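C-1-tetrahydrofolate synthase, cytoplasmic, putative (Trypanosoma brucei, PDB 4CJX) probably oxidises methylenetetrahydrofolate with NADP+ and hydrolyses the methenyl product, as a homodimeric dehydrogenase-cyclohydrolase of one-carbon metabolism. Local coordinates at residues Ala170-Leu175 / Thr202-Glu207; Val187-Arg192 / Ala209-Val214; Ile232-Ala237 / Ala253-Gly258. All blocks are in the same frame, centred on the assembly; numbering follows the deposited sequence.

Contact 1: residues Ala170-Leu175 / Thr202-Glu207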
loop_
_atom_site.group_PDB
_atom_site.type_symbol
_atom_site.label_atom_id
_atom_site.label_comp_id
_atom_site.label_asym_id
_atom_site.label_seq_id
_atom_site.Cartn_x
_atom_site.Cartn_y
_atom_site.Cartn_z
ATOM N N ALA B 170 -6.287 -14.152 6.917
ATOM C CA ALA B 170 -7.402 -15.070 6.979
ATOM C C ALA B 170 -8.097 -15.174 5.613
ATOM O O ALA B 170 -8.464 -16.261 5.220
ATOM C CB ALA B 170 -8.397 -14.618 8.032
ATOM N N VAL B 171 -8.246 -14.054 4.905
ATOM C CA VAL B 171 -8.842 -14.056 3.575
ATOM C C VAL B 171 -8.022 -14.915 2.644
ATOM O O VAL B 171 -8.570 -15.753 1.899
ATOM C CB VAL B 171 -8.956 -12.639 2.977
ATOM C CG1 VAL B 171 -9.275 -12.706 1.504
ATOM C CG2 VAL B 171 -10.023 -11.835 3.706
ATOM N N MET B 172 -6.703 -14.708 2.675
ATOM C CA MET B 172 -5.825 -15.444 1.783
ATOM C C MET B 172 -5.866 -16.929 2.136
ATOM O O MET B 172 -5.871 -17.789 1.252
ATOM C CB MET B 172 -4.373 -14.895 1.823
ATOM C CG MET B 172 -4.201 -13.465 1.324
ATOM S SD MET B 172 -5.043 -13.089 -0.222
ATOM C CE MET B 172 -3.990 -13.860 -1.449
ATOM N N GLU B 173 -5.954 -17.233 3.428
ATOM C CA GLU B 173 -6.068 -18.624 3.868
ATOM C C GLU B 173 -7.387 -19.276 3.399
ATOM O O GLU B 173 -7.405 -20.453 3.026
ATOM C CB GLU B 173 -5.928 -18.708 5.394
ATOM C CG GLU B 173 -6.167 -20.082 6.012
ATOM C CD GLU B 173 -5.102 -21.129 5.667
ATOM O OE1 GLU B 173 -3.997 -20.787 5.190
ATOM O OE2 GLU B 173 -5.400 -22.321 5.883
ATOM N N LEU B 174 -8.481 -18.524 3.436
ATOM C CA LEU B 174 -9.741 -19.054 2.951
ATOM C C LEU B 174 -9.747 -19.249 1.426
ATOM O O LEU B 174 -10.300 -20.230 0.956
ATOM C CB LEU B 174 -10.911 -18.198 3.430
ATOM C CG LEU B 174 -11.115 -18.372 4.943
ATOM C CD1 LEU B 174 -12.144 -17.402 5.443
ATOM C CD2 LEU B 174 -11.539 -19.775 5.318
ATOM N N LEU B 175 -9.101 -18.348 0.673
ATOM C CA LEU B 175 -8.883 -18.569 -0.781
ATOM C C LEU B 175 -8.039 -19.818 -1.078
ATOM O O LEU B 175 -8.317 -20.588 -2.004
ATOM C CB LEU B 175 -8.283 -17.336 -1.454
ATOM C CG LEU B 175 -9.247 -16.145 -1.526
ATOM C CD1 LEU B 175 -8.549 -14.884 -2.021
ATOM C CD2 LEU B 175 -10.452 -16.434 -2.412
ATOM N N THR B 202 -3.279 -5.560 -1.750
ATOM C CA THR B 202 -1.864 -5.762 -2.026
ATOM C C THR B 202 -1.517 -7.214 -2.185
ATOM O O THR B 202 -0.775 -7.560 -3.101
ATOM C CB THR B 202 -0.956 -5.205 -0.920
ATOM O OG1 THR B 202 -1.178 -3.801 -0.792
ATOM C CG2 THR B 202 0.558 -5.457 -1.271
ATOM N N LEU B 203 -2.025 -8.061 -1.294
ATOM C CA LEU B 203 -1.676 -9.466 -1.343
ATOM C C LEU B 203 -2.292 -10.120 -2.554
ATOM O O LEU B 203 -1.670 -10.992 -3.156
ATOM C CB LEU B 203 -2.124 -10.195 -0.077
ATOM C CG LEU B 203 -1.396 -9.767 1.202
ATOM C CD1 LEU B 203 -2.093 -10.373 2.418
ATOM C CD2 LEU B 203 0.068 -10.139 1.161
ATOM N N LEU B 204 -3.506 -9.685 -2.928
ATOM C CA LEU B 204 -4.164 -10.201 -4.145
ATOM C C LEU B 204 -3.415 -9.818 -5.436
ATOM O O LEU B 204 -3.180 -10.678 -6.305
ATOM C CB LEU B 204 -5.626 -9.761 -4.173
ATOM C CG LEU B 204 -6.428 -10.463 -3.067
ATOM C CD1 LEU B 204 -7.738 -9.759 -2.801
ATOM C CD2 LEU B 204 -6.675 -11.914 -3.444
ATOM N N ALA B 205 -3.007 -8.559 -5.550
ATOM C CA ALA B 205 -2.197 -8.123 -6.688
ATOM C C ALA B 205 -0.839 -8.858 -6.771
ATOM O O ALA B 205 -0.391 -9.182 -7.870
ATOM C CB ALA B 205 -1.996 -6.602 -6.647
ATOM N N ASN B 206 -0.198 -9.132 -5.620
ATOM C CA ASN B 206 1.032 -9.952 -5.607
ATOM C C ASN B 206 0.832 -11.332 -6.223
ATOM O O ASN B 206 1.758 -11.874 -6.792
ATOM C CB ASN B 206 1.590 -10.136 -4.196
ATOM C CG ASN B 206 2.110 -8.837 -3.585
ATOM O OD1 ASN B 206 2.229 -7.821 -4.249
ATOM N ND2 ASN B 206 2.441 -8.886 -2.307
ATOM N N GLU B 207 -0.367 -11.893 -6.118
ATOM C CA GLU B 207 -0.713 -13.161 -6.791
ATOM C C GLU B 207 -1.130 -12.958 -8.261
ATOM O O GLU B 207 -1.688 -13.880 -8.863
ATOM C CB GLU B 207 -1.875 -13.884 -6.078
ATOM C CG GLU B 207 -1.675 -14.179 -4.614
ATOM C CD GLU B 207 -0.580 -15.184 -4.340
ATOM O OE1 GLU B 207 -0.357 -16.091 -5.170
ATOM O OE2 GLU B 207 0.085 -15.064 -3.289
#

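Contact 2: residues Val187-Arg192 / Ala209-Val214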
loop_
_atom_site.group_PDB
_atom_site.type_symbol
_atom_site.label_atom_id
_atom_site.label_comp_id
_atom_site.label_asym_id
_atom_site.label_seq_id
_atom_site.Cartn_x
_atom_site.Cartn_y
_atom_site.Cartn_z
ATOM N N VAL B 187 -10.429 -9.210 -9.501
ATOM C CA VAL B 187 -10.717 -9.180 -8.077
ATOM C C VAL B 187 -11.290 -7.829 -7.708
ATOM O O VAL B 187 -10.770 -6.815 -8.152
ATOM C CB VAL B 187 -9.450 -9.384 -7.216
ATOM C CG1 VAL B 187 -9.753 -9.126 -5.752
ATOM C CG2 VAL B 187 -8.907 -10.786 -7.371
ATOM N N VAL B 188 -12.365 -7.819 -6.903
ATOM C CA VAL B 188 -12.815 -6.587 -6.257
ATOM C C VAL B 188 -12.707 -6.716 -4.746
ATOM O O VAL B 188 -13.134 -7.717 -4.153
ATOM C CB VAL B 188 -14.249 -6.123 -6.620
ATOM C CG1 VAL B 188 -15.295 -7.155 -6.284
ATOM C CG2 VAL B 188 -14.597 -4.847 -5.872
ATOM N N VAL B 189 -12.111 -5.695 -4.152
ATOM C CA VAL B 189 -12.022 -5.544 -2.723
ATOM C C VAL B 189 -12.897 -4.327 -2.404
ATOM O O VAL B 189 -12.667 -3.248 -2.949
ATOM C CB VAL B 189 -10.570 -5.256 -2.282
ATOM C CG1 VAL B 189 -10.483 -5.078 -0.782
ATOM C CG2 VAL B 189 -9.666 -6.401 -2.673
ATOM N N LEU B 190 -13.902 -4.511 -1.550
ATOM C CA LEU B 190 -14.720 -3.413 -1.060
ATOM C C LEU B 190 -14.212 -3.024 0.343
ATOM O O LEU B 190 -14.145 -3.877 1.267
ATOM C CB LEU B 190 -16.191 -3.815 -1.008
ATOM C CG LEU B 190 -16.813 -4.292 -2.341
ATOM C CD1 LEU B 190 -16.666 -5.798 -2.495
ATOM C CD2 LEU B 190 -18.282 -3.859 -2.516
ATOM N N GLY B 191 -13.854 -1.757 0.499
ATOM C CA GLY B 191 -13.304 -1.250 1.757
ATOM C C GLY B 191 -11.792 -1.219 1.736
ATOM O O GLY B 191 -11.152 -1.959 1.000
ATOM N N ARG B 192 -11.215 -0.336 2.533
ATOM C CA ARG B 192 -9.780 -0.128 2.524
ATOM C C ARG B 192 -9.258 0.054 3.953
ATOM O O ARG B 192 -8.390 0.882 4.193
ATOM C CB ARG B 192 -9.458 1.084 1.644
ATOM C CG ARG B 192 -8.021 1.181 1.192
ATOM C CD ARG B 192 -7.914 2.004 -0.075
ATOM N NE ARG B 192 -6.538 2.309 -0.388
ATOM C CZ ARG B 192 -5.864 3.388 0.013
ATOM N NH1 ARG B 192 -6.418 4.313 0.776
ATOM N NH2 ARG B 192 -4.594 3.534 -0.368
ATOM N N ALA B 209 -3.555 -11.063 -9.548
ATOM C CA ALA B 209 -4.924 -10.665 -9.857
ATOM C C ALA B 209 -4.890 -9.221 -10.358
ATOM O O ALA B 209 -3.954 -8.476 -10.039
ATOM C CB ALA B 209 -5.795 -10.767 -8.630
ATOM N N THR B 210 -5.919 -8.858 -11.125
ATOM C CA THR B 210 -6.239 -7.473 -11.480
ATOM C C THR B 210 -7.266 -6.935 -10.488
ATOM O O THR B 210 -8.460 -7.260 -10.561
ATOM C CB THR B 210 -6.803 -7.400 -12.898
ATOM O OG1 THR B 210 -5.825 -7.933 -13.784
ATOM C CG2 THR B 210 -7.125 -5.949 -13.340
ATOM N N VAL B 211 -6.796 -6.109 -9.561
ATOM C CA VAL B 211 -7.573 -5.709 -8.397
ATOM C C VAL B 211 -8.257 -4.360 -8.600
ATOM O O VAL B 211 -7.641 -3.372 -9.015
ATOM C CB VAL B 211 -6.659 -5.627 -7.144
ATOM C CG1 VAL B 211 -7.423 -5.131 -5.931
ATOM C CG2 VAL B 211 -6.011 -6.980 -6.869
ATOM N N THR B 212 -9.525 -4.305 -8.289
ATOM C CA THR B 212 -10.224 -3.047 -8.246
ATOM C C THR B 212 -10.643 -2.842 -6.802
ATOM O O THR B 212 -11.155 -3.757 -6.193
ATOM C CB THR B 212 -11.500 -3.093 -9.104
ATOM O OG1 THR B 212 -11.151 -3.383 -10.450
ATOM C CG2 THR B 212 -12.196 -1.802 -9.033
ATOM N N VAL B 213 -10.449 -1.638 -6.292
ATOM C CA VAL B 213 -10.868 -1.259 -4.964
ATOM C C VAL B 213 -12.015 -0.267 -5.040
ATOM O O VAL B 213 -11.971 0.710 -5.798
ATOM C CB VAL B 213 -9.733 -0.569 -4.193
ATOM C CG1 VAL B 213 -10.252 -0.059 -2.854
ATOM C CG2 VAL B 213 -8.581 -1.544 -3.995
ATOM N N VAL B 214 -13.005 -0.524 -4.201
ATOM C CA VAL B 214 -14.242 0.212 -4.146
ATOM C C VAL B 214 -14.558 0.472 -2.649
ATOM O O VAL B 214 -13.923 -0.123 -1.761
ATOM C CB VAL B 214 -15.280 -0.672 -4.882
ATOM C CG1 VAL B 214 -16.567 -0.844 -4.138
ATOM C CG2 VAL B 214 -15.473 -0.229 -6.327
#

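Contact 3: residues Ile232-Ala237 / Ala253-Gly258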
loop_
_atom_site.group_PDB
_atom_site.type_symbol
_atom_site.label_atom_id
_atom_site.label_comp_id
_atom_site.label_asym_id
_atom_site.label_seq_id
_atom_site.Cartn_x
_atom_site.Cartn_y
_atom_site.Cartn_z
ATOM N N ILE B 232 -13.447 -12.866 -8.124
ATOM C CA ILE B 232 -13.263 -12.990 -6.696
ATOM C C ILE B 232 -13.731 -11.713 -6.010
ATOM O O ILE B 232 -13.336 -10.615 -6.402
ATOM C CB ILE B 232 -11.790 -13.246 -6.330
ATOM C CG1 ILE B 232 -11.342 -14.615 -6.824
ATOM C CG2 ILE B 232 -11.604 -13.128 -4.819
ATOM C CD1 ILE B 232 -9.837 -14.738 -6.932
ATOM N N VAL B 233 -14.578 -11.876 -4.992
ATOM C CA VAL B 233 -15.106 -10.753 -4.242
ATOM C C VAL B 233 -14.647 -10.846 -2.773
ATOM O O VAL B 233 -14.929 -11.840 -2.091
ATOM C CB VAL B 233 -16.649 -10.710 -4.253
ATOM C CG1 VAL B 233 -17.141 -9.582 -3.338
ATOM C CG2 VAL B 233 -17.224 -10.579 -5.677
ATOM N N VAL B 234 -13.939 -9.816 -2.320
ATOM C CA VAL B 234 -13.583 -9.663 -0.940
ATOM C C VAL B 234 -14.212 -8.405 -0.409
ATOM O O VAL B 234 -13.742 -7.300 -0.668
ATOM C CB VAL B 234 -12.068 -9.558 -0.718
ATOM C CG1 VAL B 234 -11.799 -9.450 0.767
ATOM C CG2 VAL B 234 -11.358 -10.769 -1.328
ATOM N N SER B 235 -15.272 -8.593 0.383
ATOM C CA SER B 235 -16.016 -7.485 0.935
ATOM C C SER B 235 -15.642 -7.218 2.394
ATOM O O SER B 235 -15.920 -8.027 3.262
ATOM C CB SER B 235 -17.525 -7.740 0.844
ATOM O OG SER B 235 -18.168 -6.483 0.860
ATOM N N ALA B 236 -15.083 -6.045 2.643
ATOM C CA ALA B 236 -14.618 -5.655 3.978
ATOM C C ALA B 236 -14.979 -4.199 4.238
ATOM O O ALA B 236 -14.160 -3.393 4.706
ATOM C CB ALA B 236 -13.117 -5.867 4.068
ATOM N N ALA B 237 -16.212 -3.854 3.926
ATOM C CA ALA B 237 -16.678 -2.476 4.020
ATOM C C ALA B 237 -17.500 -2.218 5.270
ATOM O O ALA B 237 -17.680 -1.080 5.627
ATOM C CB ALA B 237 -17.492 -2.122 2.780
ATOM N N ALA B 253 -15.798 -16.554 -6.390
ATOM C CA ALA B 253 -15.497 -16.875 -5.008
ATOM C C ALA B 253 -15.703 -15.612 -4.192
ATOM O O ALA B 253 -15.189 -14.552 -4.533
ATOM C CB ALA B 253 -14.083 -17.418 -4.851
ATOM N N VAL B 254 -16.512 -15.709 -3.142
ATOM C CA VAL B 254 -16.966 -14.546 -2.405
ATOM C C VAL B 254 -16.532 -14.729 -0.952
ATOM O O VAL B 254 -16.922 -15.705 -0.313
ATOM C CB VAL B 254 -18.506 -14.470 -2.511
ATOM C CG1 VAL B 254 -19.078 -13.363 -1.670
ATOM C CG2 VAL B 254 -18.911 -14.299 -3.974
ATOM N N ILE B 255 -15.739 -13.784 -0.448
ATOM C CA ILE B 255 -15.201 -13.803 0.893
ATOM C C ILE B 255 -15.773 -12.606 1.630
ATOM O O ILE B 255 -15.473 -11.453 1.305
ATOM C CB ILE B 255 -13.672 -13.693 0.932
ATOM C CG1 ILE B 255 -12.990 -14.633 -0.047
ATOM C CG2 ILE B 255 -13.169 -13.969 2.340
ATOM C CD1 ILE B 255 -13.318 -16.096 0.136
ATOM N N ASP B 256 -16.606 -12.898 2.624
ATOM C CA ASP B 256 -17.318 -11.883 3.369
ATOM C C ASP B 256 -16.640 -11.553 4.696
ATOM O O ASP B 256 -16.796 -12.275 5.682
ATOM C CB ASP B 256 -18.760 -12.338 3.606
ATOM C CG ASP B 256 -19.654 -11.216 4.049
ATOM O OD1 ASP B 256 -19.125 -10.124 4.347
ATOM O OD2 ASP B 256 -20.902 -11.416 4.104
ATOM N N VAL B 257 -15.933 -10.435 4.721
ATOM C CA VAL B 257 -15.223 -9.949 5.909
ATOM C C VAL B 257 -16.082 -9.047 6.813
ATOM O O VAL B 257 -15.729 -8.806 7.944
ATOM C CB VAL B 257 -13.945 -9.178 5.489
ATOM C CG1 VAL B 257 -13.049 -8.900 6.693
ATOM C CG2 VAL B 257 -13.187 -9.971 4.443
ATOM N N GLY B 258 -17.212 -8.558 6.325
ATOM C CA GLY B 258 -18.076 -7.709 7.137
ATOM C C GLY B 258 -18.475 -8.372 8.446
ATOM O O GLY B 258 -18.777 -9.570 8.482
#

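Contact 1: residues Ala170-Leu175 / Thr202-Glu207
Glu207, whose side chain meets Met172 of the facing helix, has its backbone N shared between two carbonyls of the preceding turn. Both bonds are weak: Glu207 N lies 3.1 Å from Leu204 O and 3.4 Å from Leu203 O. No hydrogen bond joins 170-175 to 202-207, and the contact is apolar. Met172 carries most of it. Its CG stands beside the backbone N, and its chain then bends at both chi2 (-46°) and chi3. The bends lead the sulfur and methyl along the facing helix. CG reaches Leu203 first, at 3.9 Å from Leu203 CD1. The sulfur comes next, with Met172 SD 3.8 Å from Leu204 CD2. At the tip, Met172 CE lies 3.9 Å from Glu207 CG, and the two side chains run antiparallel here. Glu207 is thus met on its aliphatic part. One turn on from Met172, Leu175 lies roughly perpendicular to Leu204, with Leu175 CD1 3.8 Å from Leu204 CD2. That same methyl of Leu204 therefore serves both Met172 and Leu175. The axes of the two segments come no closer than 11.1 Å, with 40° between their directions, and the long side chains bridge the gap. Both helices, 166-178 and 197-206, lie against the parallel sheet of the NAD(P)-binding domain. Leu204 rests on Val187 and Val189 of strand 186-190, while Val171 and Leu175 rest on Ile255 of strand 253-256.

Contact 2: residues Val187-Arg192 / Ala209-Val214
A beta-alpha-beta unit of the Rossmann-type NAD(P)-binding domain is closed here: strand 186-190 leads through helix 197-206 to strand 210-214, which pairs in parallel with the first. The pairing begins with Val187 N donating to Thr210 O. Val187 O then takes Thr212 N at 2.8 Å. Val189 spans Thr212 and Val214 in the same way, its N giving to Thr212 O and its O accepting from Val214 N. Past the strand, Gly191 N adds a bond of 2.8 Å to Val214 O. Gly191 has backbone angles (phi 97°, psi 154°) at which a CB would collide with the carbonyl O before it, and it opens the loop toward the NADP+-binding residues Ile195 and Ala196. Arg192 itself is an NADP+-binding residue. Its extended chain runs roughly perpendicular to Val213, with Arg192 CD 4.2 Å from Val213 CG1. Arg192 NH1 bonds Asn206 OD1 of the second subunit. Thr212 and Val213 pair antiparallel with a strand of that subunit, so the sheet continues through the dimer interface. Thr212 OG1 bonds its own counterpart there. Val187 and Val189 face helix 197-206, and Val187 CG2 presses on Ala209 CB at 3.4 Å, closer than usual carbon packing. Val188 and Val214 pack on helix 220-228. On that second face Leu190 and Val214 run alongside each other in one direction, with Leu190 CD2 3.8 Å from Val214 CG1.

Contact 3: residues Ile232-Ala237 / Ala253-Gly258
Val257 holds CG1 trans to its own N (chi1 -169°), which places CG2 beside the backbone N and leads it obliquely toward Val234, 4.0 Å from Val234 CG1. The CB of Val257 also sits 3.7 Å from Ala236 CB. A similar torsion in Asp256 (chi1 -165°) sets its CG trans to the backbone N. Asp256 OD1 then accepts Gly258 N at 3.2 Å, on the anti side but well out of the carboxylate plane, and closes an Asx turn. Before this turn, strands 232-235 and 253-256 run nearly parallel, with 7° between their axes. Val233 makes two bonds across them: its N donates to Ala253 O, and its O takes Ile255 N at 2.7 Å. Ser235 N continues to Ile255 O. Ser235 O then receives Val257 N at 2.8 Å and, weakly, Gly258 N. The strand pairing thus runs directly into the turn. These are inner strands of the parallel sheet. Ile232, Val234 and Ile255 share one face, where helix 166-178 packs on Val234, Ile255 and Val257. Ser235 and Asp256 share the other face, and their polar ends go to Asp276: Ser235 OG to its carboxylate, Asp256 OD1 to its backbone N. Asp256 OD2 takes Val277 N. The buried Asp256 carboxylate is thus satisfied by backbone N-H groups, and these bonds fix its rotation and the turn that leads to the NADP+-binding residue Thr259.

The three contacts form two layers of one NAD(P)-binding domain. Contacts 2 and 3 are buried and lie within the same parallel sheet, where strands 186-190 and 232-235 are neighbours joined by backbone bonds such as Val188 O to Val234 N. Contact 1 is only partly buried and joins two helices laid over that sheet. Leu204 of contact 1 also reaches Val234 of contact 3. The chemistry follows position: backbone bonds dominate the two strand pairs, while contact 1 has side-chain packing and no hydrogen bond across it. Contact 2 lies at the dimer interface and contact 1 borders it, whereas contact 3 is untouched by the other subunit and carries a buried carboxylate.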